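PDB 3MSO: steroid delta-isomerase from Pseudomonas aeruginosa, which probably acts as a steroid delta-isomerase or a related small-molecule enzyme of the SnoaL-like, NTF2-type class, although its substrate remains uncertain. Local coordinates for residues D100-R103 with R109-D112; A12-E17 with I102-D107. One frame throughout, in Å; residues are numbered along the deposited sequence.

Contact 1. Residues D100-R103 with R109-D112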
loop_
_atom_site.group_PDB
_atom_site.type_symbol
_atom_site.label_atom_id
_atom_site.label_comp_id
_atom_site.label_asym_id
_atom_site.label_seq_id
_atom_site.Cartn_x
_atom_site.Cartn_y
_atom_site.Cartn_z
ATOM N N ASP B 100 14.622 10.636 8.471
ATOM C CA ASP B 100 15.055 11.405 7.303
ATOM C C ASP B 100 16.521 10.986 7.217
ATOM O O ASP B 100 17.268 11.238 8.173
ATOM C CB ASP B 100 14.968 12.933 7.538
ATOM C CG ASP B 100 13.561 13.494 7.559
ATOM O OD1 ASP B 100 12.721 13.013 6.776
ATOM O OD2 ASP B 100 13.314 14.459 8.323
HETATM N N MSE B 101 16.905 10.242 6.165
HETATM C CA MSE B 101 18.292 9.819 5.970
HETATM C C MSE B 101 18.871 10.661 4.835
HETATM O O MSE B 101 18.605 10.400 3.664
HETATM C CB MSE B 101 18.428 8.310 5.728
HETATM C CG MSE B 101 19.891 7.848 5.541
HETATM SE SE MSE B 101 20.177 6.001 6.116
HETATM C CE MSE B 101 18.880 5.110 5.043
ATOM N N ILE B 102 19.626 11.694 5.213
ATOM C CA ILE B 102 20.192 12.689 4.306
ATOM C C ILE B 102 21.686 12.469 4.040
ATOM O O ILE B 102 22.480 12.381 4.990
ATOM C CB ILE B 102 19.928 14.147 4.855
ATOM C CG1 ILE B 102 18.467 14.329 5.400
ATOM C CG2 ILE B 102 20.326 15.229 3.829
ATOM C CD1 ILE B 102 18.217 15.567 6.165
ATOM N N ARG B 103 22.059 12.439 2.742
ATOM C CA ARG B 103 23.439 12.396 2.256
ATOM C C ARG B 103 23.751 13.764 1.581
ATOM O O ARG B 103 22.964 14.254 0.761
ATOM C CB ARG B 103 23.673 11.249 1.268
ATOM C CG ARG B 103 25.128 11.165 0.789
ATOM C CD ARG B 103 25.309 10.226 -0.376
ATOM N NE ARG B 103 25.415 8.842 0.077
ATOM C CZ ARG B 103 24.500 7.901 -0.139
ATOM N NH1 ARG B 103 23.398 8.178 -0.835
ATOM N NH2 ARG B 103 24.690 6.669 0.316
ATOM N N ARG B 109 25.665 20.357 -0.204
ATOM C CA ARG B 109 24.376 20.266 -0.886
ATOM C C ARG B 109 23.752 18.896 -0.620
ATOM O O ARG B 109 24.466 17.884 -0.627
ATOM C CB ARG B 109 24.547 20.414 -2.399
ATOM C CG ARG B 109 25.296 21.642 -2.854
ATOM C CD ARG B 109 25.293 21.706 -4.366
ATOM N NE ARG B 109 26.327 22.606 -4.846
ATOM C CZ ARG B 109 27.562 22.226 -5.153
ATOM N NH1 ARG B 109 27.915 20.949 -5.062
ATOM N NH2 ARG B 109 28.456 23.120 -5.555
ATOM N N ILE B 110 22.408 18.864 -0.425
ATOM C CA ILE B 110 21.659 17.619 -0.240
ATOM C C ILE B 110 21.638 16.917 -1.591
ATOM O O ILE B 110 21.210 17.525 -2.564
ATOM C CB ILE B 110 20.225 17.868 0.326
ATOM C CG1 ILE B 110 20.272 18.474 1.763
ATOM C CG2 ILE B 110 19.380 16.566 0.279
ATOM C CD1 ILE B 110 18.951 19.122 2.260
ATOM N N VAL B 111 22.119 15.658 -1.653
ATOM C CA VAL B 111 22.163 14.837 -2.870
ATOM C C VAL B 111 21.161 13.673 -2.835
ATOM O O VAL B 111 20.608 13.304 -3.870
ATOM C CB VAL B 111 23.588 14.384 -3.288
ATOM C CG1 VAL B 111 24.488 15.586 -3.553
ATOM C CG2 VAL B 111 24.231 13.444 -2.254
ATOM N N ASP B 112 20.931 13.101 -1.658
ATOM C CA ASP B 112 20.008 11.993 -1.475
ATOM C C ASP B 112 19.188 12.205 -0.177
ATOM O O ASP B 112 19.746 12.453 0.891
ATOM C CB ASP B 112 20.780 10.658 -1.454
ATOM C CG ASP B 112 19.925 9.419 -1.654
ATOM O OD1 ASP B 112 19.408 8.885 -0.649
ATOM O OD2 ASP B 112 19.830 8.945 -2.800
HETATM O O HOH W 1 20.467 9.125 1.914
#
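The guanidinium of R103 meets D112 at its edge: CB of D112 lies near the guanidinium plane, 3.7 Å from NH1 of R103, while the carboxylate plane is turned 67° away. NH1 of R103 and OD1 of D112 are 4.1 Å apart, too far for a salt bridge, so any attraction between the charges is loose. The carboxylate has other partners. Its OD2 pairs with NE of R41, and OD1 accepts a hydrogen bond from a water that also donates to the carbonyl O of M101, a selenomethionine. D112 is thereby tied to the neighbouring strand through solvent as well as through its backbone. The extended start of the R103 side chain (chi1 -178°) carries its CG and CD past V111, with CD 3.9 Å from CG2 of V111, and the bend at chi3 turns the guanidinium back to D112.

Beneath these side chains the backbone forms a classic beta bulge, in which V111 and D112 both face R103. R103 N donates to D112 O (3.0 Å) and V111 N donates to R103 O (2.9 Å), both nearly straight; D112 N makes only a weak, longer bond to the same R103 oxygen. That carbonyl thus takes two successive amides, the signature of an extra residue in strand 110-118. R103 and D112 form an antiparallel hydrogen-bonded pair. Away from their side chains, CG2 of I102 packs against CG1 of I110 at 3.8 Å.

The contact ties the end of strand 94-104 to the start of strand 110-118 in a beta hairpin. Strand 82-91 flanks the first strand, and strand 34-35 meets I110 and V111. R73 of a second subunit packs against M101 and brings its NE near NH2 of R103, two like charges close together.

Contact 2. Residues A12-E17 with I102-D107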
loop_
_atom_site.group_PDB
_atom_site.type_symbol
_atom_site.label_atom_id
_atom_site.label_comp_id
_atom_site.label_asym_id
_atom_site.label_seq_id
_atom_site.Cartn_x
_atom_site.Cartn_y
_atom_site.Cartn_z
ATOM N N ALA B 12 26.985 20.135 8.113
ATOM C CA ALA B 12 26.487 20.670 9.377
ATOM C C ALA B 12 25.720 22.001 9.171
ATOM O O ALA B 12 24.661 22.196 9.774
ATOM C CB ALA B 12 27.637 20.871 10.354
ATOM N N ALA B 13 26.238 22.892 8.305
ATOM C CA ALA B 13 25.619 24.190 8.013
ATOM C C ALA B 13 24.263 24.024 7.308
ATOM O O ALA B 13 23.308 24.699 7.680
ATOM C CB ALA B 13 26.557 25.031 7.169
ATOM N N THR B 14 24.173 23.097 6.333
ATOM C CA THR B 14 22.928 22.786 5.604
ATOM C C THR B 14 21.929 22.175 6.568
ATOM O O THR B 14 20.771 22.580 6.557
ATOM C CB THR B 14 23.201 21.848 4.435
ATOM O OG1 THR B 14 24.216 22.436 3.640
ATOM C CG2 THR B 14 21.969 21.590 3.574
ATOM N N LEU B 15 22.382 21.216 7.409
ATOM C CA LEU B 15 21.530 20.575 8.411
ATOM C C LEU B 15 20.939 21.616 9.349
ATOM O O LEU B 15 19.731 21.591 9.587
ATOM C CB LEU B 15 22.279 19.479 9.180
ATOM C CG LEU B 15 21.473 18.748 10.243
ATOM C CD1 LEU B 15 20.325 18.009 9.620
ATOM C CD2 LEU B 15 22.371 17.817 11.054
ATOM N N ALA B 16 21.773 22.568 9.811
ATOM C CA ALA B 16 21.363 23.672 10.688
ATOM C C ALA B 16 20.244 24.500 10.043
ATOM O O ALA B 16 19.259 24.838 10.725
ATOM C CB ALA B 16 22.557 24.557 11.008
ATOM N N GLU B 17 20.391 24.790 8.723
ATOM C CA GLU B 17 19.419 25.535 7.922
ATOM C C GLU B 17 18.150 24.706 7.730
ATOM O O GLU B 17 17.045 25.240 7.830
ATOM C CB GLU B 17 20.006 25.922 6.556
ATOM C CG GLU B 17 20.867 27.169 6.608
ATOM C CD GLU B 17 21.432 27.594 5.267
ATOM O OE1 GLU B 17 20.650 28.090 4.423
ATOM O OE2 GLU B 17 22.663 27.455 5.071
ATOM N N ILE B 102 19.626 11.694 5.213
ATOM C CA ILE B 102 20.192 12.689 4.306
ATOM C C ILE B 102 21.686 12.469 4.040
ATOM O O ILE B 102 22.480 12.381 4.990
ATOM C CB ILE B 102 19.928 14.147 4.855
ATOM C CG1 ILE B 102 18.467 14.329 5.400
ATOM C CG2 ILE B 102 20.326 15.229 3.829
ATOM C CD1 ILE B 102 18.217 15.567 6.165
ATOM N N ARG B 103 22.059 12.439 2.742
ATOM C CA ARG B 103 23.439 12.396 2.256
ATOM C C ARG B 103 23.751 13.764 1.581
ATOM O O ARG B 103 22.964 14.254 0.761
ATOM C CB ARG B 103 23.673 11.249 1.268
ATOM C CG ARG B 103 25.128 11.165 0.789
ATOM C CD ARG B 103 25.309 10.226 -0.376
ATOM N NE ARG B 103 25.415 8.842 0.077
ATOM C CZ ARG B 103 24.500 7.901 -0.139
ATOM N NH1 ARG B 103 23.398 8.178 -0.835
ATOM N NH2 ARG B 103 24.690 6.669 0.316
ATOM N N PHE B 104 24.904 14.359 1.943
ATOM C CA PHE B 104 25.359 15.642 1.426
ATOM C C PHE B 104 26.637 15.483 0.570
ATOM O O PHE B 104 27.362 14.491 0.717
ATOM C CB PHE B 104 25.692 16.552 2.604
ATOM C CG PHE B 104 24.598 16.802 3.598
ATOM C CD1 PHE B 104 23.713 17.853 3.425
ATOM C CD2 PHE B 104 24.501 16.040 4.747
ATOM C CE1 PHE B 104 22.716 18.101 4.364
ATOM C CE2 PHE B 104 23.517 16.301 5.693
ATOM C CZ PHE B 104 22.630 17.330 5.498
ATOM N N ASP B 105 26.932 16.467 -0.296
ATOM C CA ASP B 105 28.185 16.429 -1.057
ATOM C C ASP B 105 29.272 17.246 -0.324
ATOM O O ASP B 105 29.007 17.722 0.782
ATOM C CB ASP B 105 28.002 16.856 -2.529
ATOM C CG ASP B 105 27.532 18.274 -2.805
ATOM O OD1 ASP B 105 27.641 19.138 -1.897
ATOM O OD2 ASP B 105 27.145 18.545 -3.944
ATOM N N ASP B 106 30.482 17.390 -0.923
ATOM C CA ASP B 106 31.615 18.125 -0.361
ATOM C C ASP B 106 31.242 19.577 -0.070
ATOM O O ASP B 106 31.760 20.162 0.883
ATOM C CB ASP B 106 32.777 18.149 -1.375
ATOM C CG ASP B 106 33.522 16.856 -1.596
ATOM O OD1 ASP B 106 33.504 16.002 -0.695
ATOM O OD2 ASP B 106 34.215 16.743 -2.636
ATOM N N ASP B 107 30.364 20.153 -0.916
ATOM C CA ASP B 107 29.923 21.541 -0.828
ATOM C C ASP B 107 28.743 21.746 0.139
ATOM O O ASP B 107 28.316 22.882 0.341
ATOM C CB ASP B 107 29.653 22.133 -2.243
ATOM C CG ASP B 107 30.800 21.987 -3.238
ATOM O OD1 ASP B 107 31.955 22.314 -2.870
ATOM O OD2 ASP B 107 30.546 21.544 -4.389
#
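The hydroxyl OG1 of T14 lies within hydrogen-bonding reach of two backbone carbonyls, those of N10 and G108, which must share its single proton, while the methyl of the same residue touches F104. The bond to N10 stays within helix 9-23, whereas that to G108 ties the helix to the turn after strand 94-104. With chi1 at -54°, OG1 is directed to the carbonyls and CG2 to the F104 ring.

CG2 of T14 approaches the F104 ring at its edge, near the ring plane, 3.7 Å from CE1 of F104; CB of T14 is almost as close. L15 adds a looser contact, its CB 4.3 Å from CZ of F104. CG2 of I102 lies over one face of the ring, 3.5 Å above its plane and offset toward the rim. L15 and I102 also both reach L85 on strand 82-91, extending the apolar patch.

The contact packs helix 9-23 against the sheet, consistent with the helix-on-curved-sheet architecture of NTF2-like proteins. No hydrogen bond joins 12-17 to 102-107, so their buried interface rests on apolar packing; polar ties between helix and turn run from T14 to G108 and from N10 to D106 O.

Contacts 1 and 2 have centres about 7 Å apart and share I102 and R103 on strand 94-104. Along the chain helix 9-23 comes first, then strand 94-104, the turn and strand 110-118, so contact 1 is local to a hairpin whereas contact 2 spans 84 intervening residues. They touch directly: CG1 of I110 lies 3.6 Å from CE1 of F104 and 4.0 Å from CG2 of T14. The bulged hairpin end and the N-terminal helix therefore form one continuous piece of packing, joining helix to curved sheet as in the alpha-plus-beta cone of NTF2-like proteins, consistent with one SnoaL-like domain.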